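Local coordinates for protein transcriptional regulator (Streptococcus pneumoniae, PDB 2GNP) that probably regulates transcription in response to a small sugar or sugar-phosphate effector, which its putative sugar-binding domain would recognise, at residues 86-91 against 118-123; 61-66 against 153-158. All coordinates share one frame; numbering follows the deposited sequence.

Contact 1 of 2, residues 86-91 against 118-123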
ATOM      1  N   PHE A  86       7.247  -3.625 -14.179  1.00 11.67           N
ATOM      2  CA  PHE A  86       6.953  -2.946 -12.895  1.00 10.20           C
ATOM      3  C   PHE A  86       6.497  -1.516 -13.209  1.00 11.33           C
ATOM      4  O   PHE A  86       7.096  -0.861 -14.055  1.00 11.86           O
ATOM      5  CB  PHE A  86       8.268  -2.869 -12.068  1.00 11.41           C
ATOM      6  CG  PHE A  86       8.676  -4.231 -11.519  1.00 11.06           C
ATOM      7  CD1 PHE A  86       9.724  -4.963 -12.107  1.00 10.34           C
ATOM      8  CD2 PHE A  86       7.929  -4.823 -10.504  1.00 11.02           C
ATOM      9  CE1 PHE A  86       9.988  -6.252 -11.655  1.00 13.58           C
ATOM     10  CE2 PHE A  86       8.257  -6.071  -9.967  1.00 11.66           C
ATOM     11  CZ  PHE A  86       9.289  -6.787 -10.553  1.00 12.43           C
ATOM     12  N   TYR A  87       5.491  -1.055 -12.460  1.00 10.63           N
ATOM     13  CA  TYR A  87       4.822   0.255 -12.677  1.00 11.40           C
ATOM     14  C   TYR A  87       4.681   0.912 -11.295  1.00 10.93           C
ATOM     15  O   TYR A  87       4.633   0.227 -10.273  1.00 11.78           O
ATOM     16  CB  TYR A  87       3.414   0.075 -13.253  1.00 12.27           C
ATOM     17  CG  TYR A  87       3.421  -0.655 -14.568  1.00 12.44           C
ATOM     18  CD1 TYR A  87       3.312  -2.036 -14.564  1.00 11.23           C
ATOM     19  CD2 TYR A  87       3.547   0.030 -15.782  1.00 11.93           C
ATOM     20  CE1 TYR A  87       3.340  -2.770 -15.785  1.00 14.56           C
ATOM     21  CE2 TYR A  87       3.560  -0.682 -17.004  1.00 14.61           C
ATOM     22  CZ  TYR A  87       3.472  -2.087 -16.954  1.00 14.02           C
ATOM     23  OH  TYR A  87       3.506  -2.794 -18.147  1.00 19.16           O
ATOM     24  N   PRO A  88       4.615   2.266 -11.271  1.00 11.47           N
ATOM     25  CA  PRO A  88       4.272   2.998 -10.041  1.00 11.34           C
ATOM     26  C   PRO A  88       2.764   3.089  -9.922  1.00 11.82           C
ATOM     27  O   PRO A  88       2.072   3.355 -10.933  1.00 12.97           O
ATOM     28  CB  PRO A  88       4.876   4.415 -10.289  1.00 11.65           C
ATOM     29  CG  PRO A  88       4.778   4.621 -11.861  1.00 11.78           C
ATOM     30  CD  PRO A  88       4.961   3.116 -12.407  1.00 10.68           C
ATOM     31  N   LEU A  89       2.262   2.871  -8.711  1.00 11.73           N
ATOM     32  CA  LEU A  89       0.836   3.067  -8.406  1.00 11.92           C
ATOM     33  C   LEU A  89       0.580   4.544  -8.021  1.00 12.75           C
ATOM     34  O   LEU A  89      -0.557   5.050  -8.158  1.00 12.00           O
ATOM     35  CB  LEU A  89       0.370   2.184  -7.275  1.00  9.82           C
ATOM     36  CG  LEU A  89       0.435   0.671  -7.632  1.00  9.59           C
ATOM     37  CD1 LEU A  89       0.251  -0.044  -6.289  1.00 13.21           C
ATOM     38  CD2 LEU A  89      -0.657   0.308  -8.680  1.00 12.65           C
ATOM     39  N   ALA A  90       1.598   5.184  -7.511  1.00 12.70           N
ATOM     40  CA  ALA A  90       1.508   6.521  -6.960  1.00 14.94           C
ATOM     41  C   ALA A  90       2.935   6.939  -6.586  1.00 17.88           C
ATOM     42  O   ALA A  90       3.743   6.089  -6.150  1.00 19.12           O
ATOM     43  CB  ALA A  90       0.605   6.509  -5.710  1.00 14.18           C
ATOM     44  N   GLY A  91       3.201   8.230  -6.729  1.00 18.48           N
ATOM     45  CA  GLY A  91       4.471   8.791  -6.270  1.00 22.90           C
ATOM     46  C   GLY A  91       4.266   9.001  -4.772  1.00 25.24           C
ATOM     47  O   GLY A  91       3.133   9.099  -4.277  1.00 27.09           O
ATOM     48  N   THR A 118       8.526   1.212 -15.672  1.00 13.50           N
ATOM     49  CA  THR A 118       7.924   2.507 -15.949  1.00 12.92           C
ATOM     50  C   THR A 118       8.049   3.277 -14.628  1.00 13.09           C
ATOM     51  O   THR A 118       7.845   2.686 -13.548  1.00 12.67           O
ATOM     52  CB  THR A 118       6.421   2.281 -16.287  1.00 13.44           C
ATOM     53  OG1 THR A 118       6.247   1.573 -17.531  1.00 15.01           O
ATOM     54  CG2 THR A 118       5.691   3.594 -16.390  1.00 14.16           C
ATOM     55  N   PHE A 119       8.433   4.565 -14.711  1.00 13.43           N
ATOM     56  CA  PHE A 119       8.698   5.381 -13.532  1.00 14.53           C
ATOM     57  C   PHE A 119       7.647   6.468 -13.417  1.00 15.72           C
ATOM     58  O   PHE A 119       6.996   6.768 -14.403  1.00 16.68           O
ATOM     59  CB  PHE A 119      10.093   5.985 -13.611  1.00 14.96           C
ATOM     60  CG  PHE A 119      11.166   4.943 -13.501  1.00 14.60           C
ATOM     61  CD1 PHE A 119      11.885   4.559 -14.645  1.00 16.81           C
ATOM     62  CD2 PHE A 119      11.433   4.314 -12.273  1.00 18.58           C
ATOM     63  CE1 PHE A 119      12.891   3.564 -14.535  1.00 15.50           C
ATOM     64  CE2 PHE A 119      12.448   3.313 -12.168  1.00 15.95           C
ATOM     65  CZ  PHE A 119      13.144   2.956 -13.323  1.00 12.18           C
HETATM   66  N   MSE A 120       7.476   6.985 -12.197  1.00 16.87           N
HETATM   67  CA  MSE A 120       6.558   8.097 -11.947  1.00 18.76           C
HETATM   68  C   MSE A 120       7.358   9.410 -12.081  1.00 19.12           C
HETATM   69  O   MSE A 120       8.305   9.648 -11.361  1.00 20.74           O
HETATM   70  CB  MSE A 120       5.878   7.975 -10.574  1.00 17.00           C
HETATM   71  CG  MSE A 120       5.015   9.185 -10.182  1.00 19.93           C
HETATM   72 SE   MSE A 120       3.562   9.398 -11.490  0.75 21.85          SE
HETATM   73  CE  MSE A 120       2.566   7.805 -11.081  1.00 20.84           C
ATOM     74  N   ASN A 121       6.949  10.231 -13.047  1.00 21.72           N
ATOM     75  CA  ASN A 121       7.576  11.511 -13.339  1.00 23.28           C
ATOM     76  C   ASN A 121       6.803  12.700 -12.660  1.00 23.39           C
ATOM     77  O   ASN A 121       7.408  13.687 -12.172  1.00 26.04           O
ATOM     78  CB  ASN A 121       7.636  11.657 -14.884  1.00 25.46           C
ATOM     79  CG  ASN A 121       8.909  12.371 -15.399  1.00 30.45           C
ATOM     80  OD1 ASN A 121       9.925  12.463 -14.693  1.00 36.39           O
ATOM     81  ND2 ASN A 121       8.860  12.853 -16.677  1.00 32.92           N
ATOM     82  N   ALA A 122       5.479  12.571 -12.572  1.00 21.20           N
ATOM     83  CA  ALA A 122       4.598  13.665 -12.071  1.00 20.19           C
ATOM     84  C   ALA A 122       4.525  13.655 -10.569  1.00 18.85           C
ATOM     85  O   ALA A 122       4.564  12.577  -9.950  1.00 20.58           O
ATOM     86  CB  ALA A 122       3.195  13.526 -12.643  1.00 19.21           C
ATOM     87  N   THR A 123       4.397  14.865 -10.000  1.00 18.71           N
ATOM     88  CA  THR A 123       4.157  15.084  -8.572  1.00 18.00           C
ATOM     89  C   THR A 123       2.791  14.525  -8.168  1.00 16.35           C
ATOM     90  O   THR A 123       1.805  14.661  -8.917  1.00 15.94           O
ATOM     91  CB  THR A 123       4.158  16.625  -8.309  1.00 19.78           C
ATOM     92  OG1 THR A 123       5.446  17.156  -8.682  1.00 23.71           O
ATOM     93  CG2 THR A 123       3.932  16.917  -6.885  1.00 23.36           C
TER
HETATM   94  O   HOH W   1       2.321  10.460  -8.422  1.00 18.46           O

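Contact 2 of 2, residues 61-66 against 153-158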
ATOM      1  N   ILE A  61       3.193  -5.578 -12.489  1.00 11.36           N
ATOM      2  CA  ILE A  61       3.198  -5.448 -11.050  1.00 11.48           C
ATOM      3  C   ILE A  61       3.336  -3.965 -10.686  1.00 11.77           C
ATOM      4  O   ILE A  61       4.296  -3.324 -11.130  1.00 11.70           O
ATOM      5  CB  ILE A  61       4.348  -6.301 -10.402  1.00 12.94           C
ATOM      6  CG1 ILE A  61       4.211  -7.803 -10.745  1.00 12.88           C
ATOM      7  CG2 ILE A  61       4.414  -6.076  -8.907  1.00 12.67           C
ATOM      8  CD1 ILE A  61       5.507  -8.635 -10.546  1.00 15.96           C
ATOM      9  N   GLY A  62       2.387  -3.451  -9.900  1.00 10.15           N
ATOM     10  CA  GLY A  62       2.436  -2.032  -9.405  1.00 10.22           C
ATOM     11  C   GLY A  62       2.987  -1.927  -7.982  1.00 11.14           C
ATOM     12  O   GLY A  62       2.684  -2.761  -7.153  1.00 11.64           O
ATOM     13  N   PHE A  63       3.796  -0.892  -7.708  1.00 11.49           N
ATOM     14  CA  PHE A  63       4.288  -0.666  -6.334  1.00 12.95           C
ATOM     15  C   PHE A  63       3.833   0.709  -5.879  1.00 14.64           C
ATOM     16  O   PHE A  63       3.793   1.648  -6.712  1.00 11.66           O
ATOM     17  CB  PHE A  63       5.817  -0.640  -6.305  1.00 12.13           C
ATOM     18  CG  PHE A  63       6.405  -1.944  -5.829  1.00 12.33           C
ATOM     19  CD1 PHE A  63       6.227  -3.076  -6.589  1.00 15.26           C
ATOM     20  CD2 PHE A  63       7.026  -2.052  -4.581  1.00 11.90           C
ATOM     21  CE1 PHE A  63       6.728  -4.306  -6.148  1.00 13.14           C
ATOM     22  CE2 PHE A  63       7.525  -3.300  -4.110  1.00 17.56           C
ATOM     23  CZ  PHE A  63       7.376  -4.407  -4.913  1.00 15.42           C
ATOM     24  N   SER A  64       3.561   0.843  -4.575  1.00 14.21           N
ATOM     25  CA  SER A  64       3.498   2.183  -3.954  1.00 16.05           C
ATOM     26  C   SER A  64       4.884   2.477  -3.309  1.00 17.25           C
ATOM     27  O   SER A  64       5.958   2.111  -3.832  1.00 15.11           O
ATOM     28  CB  SER A  64       2.306   2.321  -2.987  1.00 17.65           C
ATOM     29  OG  SER A  64       2.069   3.656  -2.653  1.00 22.55           O
ATOM     30  N   TRP A  65       4.858   3.183  -2.180  1.00 18.46           N
ATOM     31  CA  TRP A  65       6.043   3.841  -1.671  1.00 19.33           C
ATOM     32  C   TRP A  65       6.181   3.439  -0.189  1.00 18.78           C
ATOM     33  O   TRP A  65       5.262   2.856   0.393  1.00 17.16           O
ATOM     34  CB  TRP A  65       5.893   5.393  -1.845  1.00 20.90           C
ATOM     35  CG  TRP A  65       4.752   6.001  -1.012  1.00 22.96           C
ATOM     36  CD1 TRP A  65       3.415   6.038  -1.292  1.00 26.97           C
ATOM     37  CD2 TRP A  65       4.908   6.612   0.263  1.00 27.52           C
ATOM     38  NE1 TRP A  65       2.722   6.635  -0.251  1.00 28.96           N
ATOM     39  CE2 TRP A  65       3.629   7.005   0.710  1.00 28.33           C
ATOM     40  CE3 TRP A  65       6.011   6.872   1.066  1.00 25.78           C
ATOM     41  CZ2 TRP A  65       3.435   7.647   1.936  1.00 28.66           C
ATOM     42  CZ3 TRP A  65       5.828   7.511   2.287  1.00 27.93           C
ATOM     43  CH2 TRP A  65       4.551   7.904   2.703  1.00 26.58           C
ATOM     44  N   GLY A  66       7.340   3.710   0.401  1.00 19.49           N
ATOM     45  CA  GLY A  66       7.479   3.546   1.847  1.00 19.41           C
ATOM     46  C   GLY A  66       8.348   2.505   2.486  1.00 20.20           C
ATOM     47  O   GLY A  66       8.923   1.612   1.825  1.00 18.28           O
ATOM     48  N   ILE A 153      -0.541  -7.701 -10.049  1.00 11.56           N
ATOM     49  CA  ILE A 153      -0.222  -7.638  -8.611  1.00 10.70           C
ATOM     50  C   ILE A 153      -0.031  -6.173  -8.277  1.00 10.57           C
ATOM     51  O   ILE A 153       0.432  -5.423  -9.115  1.00 11.74           O
ATOM     52  CB  ILE A 153       1.074  -8.356  -8.311  1.00 11.72           C
ATOM     53  CG1 ILE A 153       0.893  -9.858  -8.592  1.00 14.49           C
ATOM     54  CG2 ILE A 153       1.531  -8.051  -6.859  1.00 13.53           C
ATOM     55  CD1 ILE A 153       2.278 -10.582  -8.522  1.00 20.14           C
ATOM     56  N   ALA A 154      -0.510  -5.781  -7.112  1.00 10.63           N
ATOM     57  CA  ALA A 154      -0.121  -4.457  -6.538  1.00 12.16           C
ATOM     58  C   ALA A 154       0.545  -4.779  -5.212  1.00 11.12           C
ATOM     59  O   ALA A 154       0.085  -5.673  -4.513  1.00 12.52           O
ATOM     60  CB  ALA A 154      -1.325  -3.627  -6.288  1.00 13.02           C
ATOM     61  N   VAL A 155       1.563  -4.005  -4.856  1.00 10.33           N
ATOM     62  CA  VAL A 155       2.269  -4.115  -3.556  1.00 10.95           C
ATOM     63  C   VAL A 155       2.222  -2.748  -2.938  1.00 11.51           C
ATOM     64  O   VAL A 155       2.783  -1.841  -3.509  1.00 10.39           O
ATOM     65  CB  VAL A 155       3.723  -4.609  -3.717  1.00 12.12           C
ATOM     66  CG1 VAL A 155       4.338  -5.032  -2.325  1.00 12.20           C
ATOM     67  CG2 VAL A 155       3.728  -5.860  -4.695  1.00 13.61           C
ATOM     68  N   VAL A 156       1.624  -2.645  -1.740  1.00 10.03           N
ATOM     69  CA  VAL A 156       1.353  -1.314  -1.160  1.00 10.25           C
ATOM     70  C   VAL A 156       1.584  -1.321   0.379  1.00  9.59           C
ATOM     71  O   VAL A 156       1.460  -2.357   1.062  1.00 11.19           O
ATOM     72  CB  VAL A 156      -0.106  -0.857  -1.434  1.00  9.75           C
ATOM     73  CG1 VAL A 156      -0.401  -0.831  -2.932  1.00 12.03           C
ATOM     74  CG2 VAL A 156      -1.140  -1.712  -0.640  1.00 11.40           C
ATOM     75  N   GLY A 157       1.987  -0.180   0.891  1.00 10.98           N
ATOM     76  CA  GLY A 157       1.912   0.077   2.341  1.00 12.42           C
ATOM     77  C   GLY A 157       0.572   0.784   2.627  1.00 12.90           C
ATOM     78  O   GLY A 157      -0.195   1.117   1.702  1.00 14.33           O
ATOM     79  N   ILE A 158       0.296   1.029   3.905  1.00 12.32           N
ATOM     80  CA  ILE A 158      -0.929   1.743   4.328  1.00 13.85           C
ATOM     81  C   ILE A 158      -0.448   2.808   5.292  1.00 13.73           C
ATOM     82  O   ILE A 158       0.269   2.496   6.271  1.00 14.49           O
ATOM     83  CB  ILE A 158      -1.954   0.800   5.036  1.00 13.47           C
ATOM     84  CG1 ILE A 158      -2.534  -0.231   4.022  1.00 15.00           C
ATOM     85  CG2 ILE A 158      -3.091   1.649   5.710  1.00 12.82           C
ATOM     86  CD1 ILE A 158      -3.331  -1.408   4.702  1.00 14.12           C
TER
HETATM   87  O   HOH W   2       0.177   3.167  -0.195  1.00 19.71           O
HETATM   88  O   HOH W   3       2.696   2.581   0.337  1.00 23.39           O

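Contact 1 of 2, residues 86-91 against 118-123
Pro-88 meets the backbone from Thr-118 to Met-120 with the CB-CG-CD side of its ring. Its CD lies 3.1 Å from Thr-118 O, its CG 3.6 Å from Met-120 N, and its CB 3.7 Å from Met-120 CB. Proline has no N-H to give Thr-118 O; its CD stands before that oxygen instead, so the ladder stops here. Met-120, a selenomethionine, carries CG anti to its backbone N (chi1 174°) and then bends at chi2 and chi3, which folds CE back to 4.0 Å from Pro-88 CG. Gly-91, with no side chain, lets its CA come within 4.0 Å of Met-120 CG. At the other end the Thr-118 side chain slants across the CD2-CE2 side of the Tyr-87 ring, OG1 3.5 Å from CE2. One direct hydrogen bond joins the chains, from Thr-118 N to Phe-86 O (3.0 Å, 167° at the hydrogen). It continues the parallel pairing of strands 85-88 and 116-117 at the border of a Rossmann-like sheet, just where the second strand gives way to loop. Farther along, a water accepts from Gly-91 N at 2.9 Å and donates weakly to Ala-122 O. In the second shell, Leu-144 of helix 142-147 touches Pro-88, Thr-118 and Met-120. Asn-103 OD1 accepts from Met-120 N, and Trp-148 NE1 donates to Pro-88 O.

Contact 2 of 2, residues 61-66 against 153-158
Gly-62 and Ala-154 sit at the middle of a parallel strand pair, 61-63 beside 153-156, in the interior of a Rossmann-like alpha/beta sheet. The backbone bonds follow the parallel ladder: Gly-62 N donates to Ile-153 O (2.9 Å), Val-155 N to Gly-62 O (2.8 Å), and Ser-64 N to Val-155 O (3.0 Å). Gly-62 thus uses both its N-H and its carbonyl toward the same neighbour. Longer CA-H...O contacts fill in between, as from Ala-154 CA to Gly-62 O.

Apolar contacts gather on the face bearing Ile-61, Phe-63, Ile-153 and Val-155. Ile-61 and Ile-153 run side by side, CG1 of the first 4.0 Å from CB of the second. The branched Val-155 makes a CH-pi contact, its CB 3.8 Å from the centroid of the Phe-63 ring and only 11° off the ring normal. A chi1 of -100°, away from the usual staggered values, turns this ring so that one face looks at Val-155. Helices 36-54 and 67-75 cover this side through Leu-51 and Leu-69, which each touch Phe-63 and Val-155. On the opposite face, Gly-62 has no side chain and Ala-154 only a methyl, and Leu-89 packs on Gly-62 there.

Beyond the last direct bond the chains separate and water takes over. One water joins Ser-64 OG to Gly-157 O; another accepts from Gly-157 N at 2.9 Å and donates to Trp-65 O at 2.6 Å.

Both contacts belong to one sheet, in which strands 85-88 and 60-63 are neighbours, and contact 1 is nested inside the chain loop that contact 2 closes. The centre of contact 2 is about 5 Å from the centre of the chain, that of contact 1 about 14 Å. Contact 2 is a strand pair buried in the core, with only Trp-65 and Gly-157 partly exposed at its far end. Contact 1 is mostly buried, though Phe-119 is exposed; after one ladder bond its chemistry turns to packing between buried Pro-88 and Met-120. Probable hydrogen bonds from Tyr-87 N to Ile-61 O and Leu-89 N to Phe-63 O stitch the two together. Water bridges the chains past the pairing in both, but in contact 1 one of its two bonds is weak.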